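Local atomic coordinates of hydrolase, alpha/beta hydrolase FOLD family (Staphylococcus aureus, PDB entry 2XMZ), a protein that probably catalyses the elimination of pyruvate that forms 2-succinyl-6-hydroxy-2,4-cyclohexadiene-1-carboxylate in menaquinone biosynthesis, as an alpha/beta hydrolase-fold lyase. Residues R95-Y100 and L111-T116; P118-E123 and Y191-M196. All blocks are in the same frame, centred on the assembly; numbering follows the deposited sequence. Where two conformers were deposited one is given.

Contact 1: R95-Y100 and L111-T116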
ATOM      1  N   ARG A  95      -4.341   1.408   2.530  1.00 19.16           N
ATOM      2  CA  ARG A  95      -5.271   1.468   3.668  1.00 20.02           C
ATOM      3  C   ARG A  95      -4.567   2.116   4.844  1.00 18.98           C
ATOM      4  O   ARG A  95      -5.124   2.965   5.529  1.00 19.43           O
ATOM      5  CB  ARG A  95      -5.812   0.082   4.045  1.00 19.08           C
ATOM      6  CG  ARG A  95      -6.606  -0.596   2.895  1.00 20.31           C
ATOM      7  CD  ARG A  95      -7.321  -1.874   3.335  1.00 21.98           C
ATOM      8  NE  ARG A  95      -6.450  -3.034   3.617  1.00 21.44           N
ATOM      9  CZ  ARG A  95      -6.104  -3.444   4.842  1.00 20.90           C
ATOM     10  NH1 ARG A  95      -6.531  -2.775   5.917  1.00 18.81           N
ATOM     11  NH2 ARG A  95      -5.356  -4.547   5.002  1.00 20.61           N
ATOM     12  N   VAL A  96      -3.318   1.731   5.039  1.00 19.62           N
ATOM     13  CA  VAL A  96      -2.468   2.386   6.006  1.00 18.90           C
ATOM     14  C   VAL A  96      -2.249   3.873   5.638  1.00 19.37           C
ATOM     15  O   VAL A  96      -2.329   4.733   6.516  1.00 19.67           O
ATOM     16  CB  VAL A  96      -1.135   1.626   6.187  1.00 18.46           C
ATOM     17  CG1 VAL A  96      -0.174   2.401   7.091  1.00 17.04           C
ATOM     18  CG2 VAL A  96      -1.410   0.245   6.750  1.00 19.58           C
ATOM     19  N   ALA A  97      -2.026   4.180   4.364  1.00 18.74           N
ATOM     20  CA  ALA A  97      -1.764   5.565   3.983  1.00 19.78           C
ATOM     21  C   ALA A  97      -2.999   6.427   4.181  1.00 20.73           C
ATOM     22  O   ALA A  97      -2.911   7.581   4.622  1.00 22.55           O
ATOM     23  CB  ALA A  97      -1.245   5.666   2.534  1.00 19.90           C
ATOM     24  N   LEU A  98      -4.176   5.878   3.886  1.00 21.23           N
ATOM     25  CA  LEU A  98      -5.412   6.642   4.151  1.00 21.60           C
ATOM     26  C   LEU A  98      -5.597   6.883   5.647  1.00 22.09           C
ATOM     27  O   LEU A  98      -5.896   7.999   6.073  1.00 22.30           O
ATOM     28  CB  LEU A  98      -6.631   5.880   3.600  1.00 21.57           C
ATOM     29  CG  LEU A  98      -6.923   6.107   2.113  1.00 22.63           C
ATOM     30  CD1 LEU A  98      -7.922   5.061   1.610  1.00 23.22           C
ATOM     31  CD2 LEU A  98      -7.478   7.474   1.889  1.00 20.86           C
ATOM     32  N   TYR A  99      -5.375   5.837   6.454  1.00 21.58           N
ATOM     33  CA  TYR A  99      -5.504   5.966   7.900  1.00 22.56           C
ATOM     34  C   TYR A  99      -4.537   7.016   8.393  1.00 22.65           C
ATOM     35  O   TYR A  99      -4.882   7.865   9.252  1.00 23.93           O
ATOM     36  CB  TYR A  99      -5.279   4.622   8.615  1.00 22.52           C
ATOM     37  CG  TYR A  99      -5.618   4.693  10.088  1.00 23.16           C
ATOM     38  CD1 TYR A  99      -6.889   4.374  10.538  1.00 22.00           C
ATOM     39  CD2 TYR A  99      -4.671   5.109  11.023  1.00 24.44           C
ATOM     40  CE1 TYR A  99      -7.227   4.445  11.896  1.00 26.72           C
ATOM     41  CE2 TYR A  99      -4.999   5.195  12.400  1.00 25.88           C
ATOM     42  CZ  TYR A  99      -6.280   4.863  12.815  1.00 26.05           C
ATOM     43  OH  TYR A  99      -6.624   4.933  14.147  1.00 28.74           O
ATOM     44  N   TYR A 100      -3.332   6.991   7.838  1.00 21.42           N
ATOM     45  CA  TYR A 100      -2.318   7.905   8.269  1.00 21.43           C
ATOM     46  C   TYR A 100      -2.621   9.336   7.844  1.00 21.18           C
ATOM     47  O   TYR A 100      -2.384  10.252   8.617  1.00 21.32           O
ATOM     48  CB  TYR A 100      -0.913   7.511   7.802  1.00 20.56           C
ATOM     49  CG  TYR A 100       0.125   8.254   8.600  1.00 23.12           C
ATOM     50  CD1 TYR A 100       0.581   7.751   9.825  1.00 23.80           C
ATOM     51  CD2 TYR A 100       0.614   9.497   8.169  1.00 24.74           C
ATOM     52  CE1 TYR A 100       1.523   8.454  10.571  1.00 23.70           C
ATOM     53  CE2 TYR A 100       1.542  10.188   8.890  1.00 25.26           C
ATOM     54  CZ  TYR A 100       1.988   9.664  10.105  1.00 26.00           C
ATOM     55  OH  TYR A 100       2.912  10.367  10.829  1.00 27.67           O
ATOM     56  N   LEU A 111      -0.697  12.843  -1.052  1.00 23.67           N
ATOM     57  CA  LEU A 111      -1.106  11.469  -0.830  1.00 21.96           C
ATOM     58  C   LEU A 111      -1.249  10.730  -2.142  1.00 21.40           C
ATOM     59  O   LEU A 111      -1.802  11.252  -3.095  1.00 21.97           O
ATOM     60  CB  LEU A 111      -2.410  11.428  -0.036  1.00 21.21           C
ATOM     61  CG  LEU A 111      -2.952  10.056   0.372  1.00 21.73           C
ATOM     62  CD1 LEU A 111      -2.001   9.297   1.366  1.00 16.96           C
ATOM     63  CD2 LEU A 111      -4.350  10.210   0.948  1.00 22.14           C
ATOM     64  N   ILE A 112      -0.721   9.511  -2.209  1.00 21.41           N
ATOM     65  CA  ILE A 112      -0.901   8.702  -3.422  1.00 21.52           C
ATOM     66  C   ILE A 112      -1.405   7.333  -3.042  1.00 20.54           C
ATOM     67  O   ILE A 112      -0.855   6.660  -2.161  1.00 20.83           O
ATOM     68  CB  ILE A 112       0.365   8.580  -4.334  1.00 21.62           C
ATOM     69  CG1 ILE A 112       0.889   9.956  -4.716  1.00 22.65           C
ATOM     70  CG2 ILE A 112      -0.007   7.834  -5.613  1.00 20.08           C
ATOM     71  CD1 ILE A 112       2.323   9.961  -5.372  1.00 23.81           C
ATOM     72  N   LEU A 113      -2.462   6.929  -3.731  1.00 20.78           N
ATOM     73  CA  LEU A 113      -3.165   5.701  -3.444  1.00 20.32           C
ATOM     74  C   LEU A 113      -3.251   4.858  -4.711  1.00 21.14           C
ATOM     75  O   LEU A 113      -3.773   5.314  -5.740  1.00 21.73           O
ATOM     76  CB  LEU A 113      -4.584   6.043  -2.959  1.00 20.25           C
ATOM     77  CG  LEU A 113      -4.633   7.005  -1.752  1.00 21.36           C
ATOM     78  CD1 LEU A 113      -6.077   7.354  -1.461  1.00 24.21           C
ATOM     79  CD2 LEU A 113      -3.989   6.395  -0.524  1.00 21.20           C
ATOM     80  N   GLU A 114      -2.768   3.625  -4.625  1.00 20.29           N
ATOM     81  CA  GLU A 114      -2.821   2.716  -5.743  1.00 20.85           C
ATOM     82  C   GLU A 114      -3.649   1.513  -5.355  1.00 20.45           C
ATOM     83  O   GLU A 114      -3.320   0.775  -4.398  1.00 20.95           O
ATOM     84  CB  GLU A 114      -1.422   2.258  -6.184  1.00 21.01           C
ATOM     85  CG  GLU A 114      -1.481   1.243  -7.352  1.00 20.01           C
ATOM     86  CD  GLU A 114      -0.198   0.444  -7.541  1.00 22.42           C
ATOM     87  OE1 GLU A 114       0.783   0.660  -6.795  1.00 21.65           O
ATOM     88  OE2 GLU A 114      -0.184  -0.436  -8.429  1.00 22.96           O
ATOM     89  N   SER A 115      -4.733   1.318  -6.083  1.00 21.61           N
ATOM     90  CA  SER A 115      -5.572   0.121  -5.926  1.00 21.88           C
ATOM     91  C   SER A 115      -5.891  -0.170  -4.450  1.00 21.47           C
ATOM     92  O   SER A 115      -5.625  -1.257  -3.946  1.00 20.46           O
ATOM     93  CB  SER A 115      -4.864  -1.069  -6.570  1.00 22.49           C
ATOM     94  OG  SER A 115      -4.654  -0.828  -7.942  1.00 24.98           O
ATOM     95  N   THR A 116      -6.480   0.805  -3.767  1.00 21.15           N
ATOM     96  CA  THR A 116      -6.755   0.633  -2.340  1.00 20.87           C
ATOM     97  C   THR A 116      -8.206   0.988  -2.020  1.00 22.14           C
ATOM     98  O   THR A 116      -9.002   1.321  -2.923  1.00 22.54           O
ATOM     99  CB  THR A 116      -5.753   1.450  -1.486  1.00 19.64           C
ATOM    100  OG1 THR A 116      -5.774   1.020  -0.121  1.00 19.53           O
ATOM    101  CG2 THR A 116      -6.004   2.976  -1.544  1.00 20.52           C
TER

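Contact 2: P118-E123 and Y191-M196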
ATOM      1  N   PRO A 118     -10.793   2.696   1.536  1.00 24.24           N
ATOM      2  CA  PRO A 118     -10.855   3.248   2.870  1.00 24.58           C
ATOM      3  C   PRO A 118     -11.558   2.285   3.829  1.00 24.81           C
ATOM      4  O   PRO A 118     -12.003   2.689   4.897  1.00 25.42           O
ATOM      5  CB  PRO A 118     -11.681   4.544   2.681  1.00 25.59           C
ATOM      6  CG  PRO A 118     -12.044   4.596   1.254  1.00 26.99           C
ATOM      7  CD  PRO A 118     -11.888   3.215   0.708  1.00 24.74           C
ATOM      8  N   GLY A 119     -11.633   1.017   3.435  1.00 25.30           N
ATOM      9  CA  GLY A 119     -12.249  -0.010   4.232  1.00 26.01           C
ATOM     10  C   GLY A 119     -13.678  -0.242   3.812  1.00 28.56           C
ATOM     11  O   GLY A 119     -14.127   0.227   2.754  1.00 29.01           O
ATOM     12  N   ILE A 120     -14.406  -0.937   4.674  1.00 29.11           N
ATOM     13  CA  ILE A 120     -15.720  -1.421   4.331  1.00 31.26           C
ATOM     14  C   ILE A 120     -16.748  -0.622   5.126  1.00 33.15           C
ATOM     15  O   ILE A 120     -16.617  -0.467   6.343  1.00 33.09           O
ATOM     16  CB  ILE A 120     -15.791  -2.963   4.543  1.00 31.26           C
ATOM     17  CG1 ILE A 120     -14.809  -3.654   3.590  1.00 30.20           C
ATOM     18  CG2 ILE A 120     -17.210  -3.501   4.354  1.00 33.16           C
ATOM     19  CD1 ILE A 120     -14.579  -5.092   3.850  1.00 33.41           C
ATOM     20  N   LYS A 121     -17.739  -0.086   4.411  1.00 34.59           N
ATOM     21  CA  LYS A 121     -18.749   0.784   5.000  1.00 37.52           C
ATOM     22  C   LYS A 121     -19.709   0.065   5.941  1.00 39.29           C
ATOM     23  O   LYS A 121     -19.888   0.471   7.091  1.00 41.12           O
ATOM     24  CB  LYS A 121     -19.594   1.429   3.906  1.00 38.69           C
ATOM     25  CG  LYS A 121     -18.999   2.638   3.248  1.00 39.59           C
ATOM     26  CD  LYS A 121     -20.182   3.483   2.755  1.00 42.30           C
ATOM     27  CE  LYS A 121     -19.818   4.255   1.530  1.00 43.14           C
ATOM     28  NZ  LYS A 121     -21.054   4.776   0.875  1.00 44.79           N
ATOM     29  N   GLU A 122     -20.349  -0.987   5.452  1.00 34.82           N
ATOM     30  CA  GLU A 122     -21.429  -1.581   6.215  1.00 36.20           C
ATOM     31  C   GLU A 122     -20.937  -2.716   7.115  1.00 36.39           C
ATOM     32  O   GLU A 122     -20.129  -3.534   6.696  1.00 34.81           O
ATOM     33  CB  GLU A 122     -22.570  -2.017   5.291  0.50 36.92           C
ATOM     34  CG  GLU A 122     -22.970  -0.956   4.241  0.50 36.01           C
ATOM     35  CD  GLU A 122     -23.454   0.369   4.823  0.50 35.26           C
ATOM     36  OE1 GLU A 122     -23.930   0.400   5.975  0.50 35.72           O
ATOM     37  OE2 GLU A 122     -23.370   1.390   4.114  0.50 34.40           O
ATOM     38  N   GLU A 123     -21.453  -2.736   8.341  1.00 37.97           N
ATOM     39  CA  GLU A 123     -21.080  -3.695   9.381  1.00 39.35           C
ATOM     40  C   GLU A 123     -21.067  -5.158   8.958  1.00 38.95           C
ATOM     41  O   GLU A 123     -20.100  -5.872   9.232  1.00 38.44           O
ATOM     42  CB  GLU A 123     -21.990  -3.537  10.605  1.00 41.41           C
ATOM     43  CG  GLU A 123     -21.249  -3.162  11.885  1.00 45.46           C
ATOM     44  CD  GLU A 123     -20.993  -1.664  12.021  1.00 47.85           C
ATOM     45  OE1 GLU A 123     -21.939  -0.923  12.369  1.00 52.17           O
ATOM     46  OE2 GLU A 123     -19.842  -1.232  11.801  1.00 50.00           O
ATOM     47  N   TYR A 191      -4.704  -6.102  11.237  1.00 21.68           N
ATOM     48  CA  TYR A 191      -5.005  -4.925  10.380  1.00 21.39           C
ATOM     49  C   TYR A 191      -5.569  -5.246   9.005  1.00 21.78           C
ATOM     50  O   TYR A 191      -5.520  -4.418   8.073  1.00 21.26           O
ATOM     51  CB  TYR A 191      -3.870  -3.897  10.340  1.00 20.81           C
ATOM     52  CG  TYR A 191      -2.564  -4.304   9.691  1.00 20.85           C
ATOM     53  CD1 TYR A 191      -2.218  -3.797   8.434  1.00 20.56           C
ATOM     54  CD2 TYR A 191      -1.649  -5.127  10.344  1.00 22.44           C
ATOM     55  CE1 TYR A 191      -1.007  -4.079   7.842  1.00 20.31           C
ATOM     56  CE2 TYR A 191      -0.402  -5.442   9.751  1.00 20.74           C
ATOM     57  CZ  TYR A 191      -0.100  -4.909   8.485  1.00 21.07           C
ATOM     58  OH  TYR A 191       1.094  -5.155   7.839  1.00 18.01           O
ATOM     59  N   GLY A 192      -6.146  -6.439   8.905  1.00 22.58           N
ATOM     60  CA  GLY A 192      -6.932  -6.802   7.750  1.00 23.48           C
ATOM     61  C   GLY A 192      -8.067  -5.818   7.573  1.00 23.99           C
ATOM     62  O   GLY A 192      -8.459  -5.092   8.521  1.00 24.06           O
ATOM     63  N   THR A 193      -8.609  -5.803   6.364  1.00 24.61           N
ATOM     64  CA  THR A 193      -9.627  -4.827   5.981  1.00 25.39           C
ATOM     65  C   THR A 193     -10.850  -4.918   6.864  1.00 26.65           C
ATOM     66  O   THR A 193     -11.488  -3.903   7.152  1.00 27.70           O
ATOM     67  CB  THR A 193      -9.986  -4.957   4.502  1.00 25.87           C
ATOM     68  OG1 THR A 193      -8.792  -4.738   3.742  1.00 23.85           O
ATOM     69  CG2 THR A 193     -11.053  -3.903   4.097  1.00 27.12           C
ATOM     70  N   GLY A 194     -11.136  -6.132   7.330  1.00 28.21           N
ATOM     71  CA  GLY A 194     -12.262  -6.380   8.210  1.00 29.21           C
ATOM     72  C   GLY A 194     -12.071  -5.753   9.578  1.00 29.38           C
ATOM     73  O   GLY A 194     -13.045  -5.475  10.263  1.00 30.15           O
ATOM     74  N   GLN A 195     -10.819  -5.538   9.978  1.00 28.96           N
ATOM     75  CA  GLN A 195     -10.505  -4.883  11.254  1.00 29.60           C
ATOM     76  C   GLN A 195     -10.441  -3.370  11.146  1.00 29.50           C
ATOM     77  O   GLN A 195     -10.525  -2.668  12.168  1.00 30.72           O
ATOM     78  CB  GLN A 195      -9.155  -5.364  11.821  1.00 29.53           C
ATOM     79  CG  GLN A 195      -9.003  -6.877  11.923  1.00 31.04           C
ATOM     80  CD  GLN A 195     -10.019  -7.531  12.824  1.00 32.56           C
ATOM     81  OE1 GLN A 195     -10.409  -8.690  12.598  1.00 35.75           O
ATOM     82  NE2 GLN A 195     -10.477  -6.799  13.838  1.00 32.88           N
ATOM     83  N   MET A 196     -10.258  -2.867   9.928  1.00 27.92           N
ATOM     84  CA  MET A 196     -10.028  -1.448   9.720  1.00 27.77           C
ATOM     85  C   MET A 196     -11.302  -0.656   9.965  1.00 28.23           C
ATOM     86  O   MET A 196     -12.378  -1.087   9.538  1.00 27.62           O
ATOM     87  CB  MET A 196      -9.592  -1.254   8.285  1.00 27.74           C
ATOM     88  CG  MET A 196      -9.176   0.133   7.906  1.00 28.33           C
ATOM     89  SD  MET A 196      -8.853  -0.006   6.142  1.00 29.95           S
ATOM     90  CE  MET A 196      -8.658   1.724   5.774  1.00 28.05           C
TER
HETATM   91  O   HOH W   1     -13.280  -1.863   7.003  1.00 19.92           O

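Contact 1: R95-Y100 and L111-T116
Leu98 and Leu113 both set CG opposite their carbonyl carbon (chi1 -84° and -55°), which brings their branches together between helix 92-103 and strand 110-114. The two side chains meet at about a right angle, with CD2 of Leu98 3.6 Å from CD1 of Leu113. The other branch of Leu113, CD2, meets both Leu98 CG (4.0 Å) and Ala97 CB (4.2 Å). Leu111 approaches Ala97 from further back along the strand: its CD1 packs 3.9 Å from the Ala97 CB and also lies near that residue's carbonyl oxygen. The small methyl of Ala97 thus faces two leucines, and the segment axes approach to 8.7 Å while running at 151°, close to antiparallel.

This is the return half of a beta-alpha-beta unit, in which the chain leaves strand 84-90 through a probable nucleophile elbow, climbs helix 92-103 and re-enters the sheet next door as strand 110-114. Strand 210-215 flanks the apolar layer, where Leu113 also touches Thr210 and Ile212.

Beyond the strand end the character changes at Thr116. Its OG1 comes within 3.0 Å of Arg95 N, but the angle is too poor for a hydrogen bond; the hydroxyl is bonded instead to Ser91 O, in the elbow region. Its methyl CG2 rests 4.2 Å from Leu98 CD1. Arg95 passes CG by the same hydroxyl and sends NH1 on to Tyr191 O. Helix and strand are accordingly joined by apolar packing, while the Thr116 hydroxyl and Arg95 NH1 find their hydrogen-bond partners beyond the two segments.

Contact 2: P118-E123 and Y191-M196
Apolar contact begins with Ile120 and Thr193, whose side chains lie at about a right angle, CD1 of the isoleucine 3.7 Å from the threonine CG2. The methyl gets there because Thr193 holds CG2 anti to its backbone N, with OG1 turned to the side of Arg95. Met196 is extended and across this contact meets main chain, touching Phe66 and Arg95 outside it: CE ends 3.5 Å from Pro118 C, and SD runs past Gly119, 3.9 Å from its CA. Gly119, with phi at 96°, offers no side chain here, which lets the sulfur lie close against the chain.

The two segments stand at the two ends of the helical insertion between strands 110-114 and 210-215, the place where alpha/beta hydrolases carry their cap, so the contact draws the outgoing and returning connections together.

Polar contact goes through one water. It accepts from Ile120 N (2.7 Å) and donates to Thr193 O (2.7 Å) and Met196 O (2.8 Å), so three main-chain groups grip it. Thr193 O also receives Met196 N within the turn, at 3.2 Å. Further bonds tie each segment to its surroundings, Gly119 O to Trp200 NE1 and Gly194 O to Arg130 NH2.

From the N terminus, the chain first builds strands 6-9, 17-22 and 44-48 and helices 36-40 and 66-77; strand 84-90 and helix 92-103 follow, and contact 1 closes the short connection from that helix to strand 110-114. The chain leaves the sheet almost at once, and the long helical excursion that opens at residue 118 is closed by contact 2 when 191-196 returns. The two closures are in series, neither nested nor crossing, with centres about 13 Å apart. They are nevertheless joined side by side: Arg95 packs against Met196, and Leu98 against Pro118. Helix 92-103 thereby links the central sheet to the base of the helical insertion.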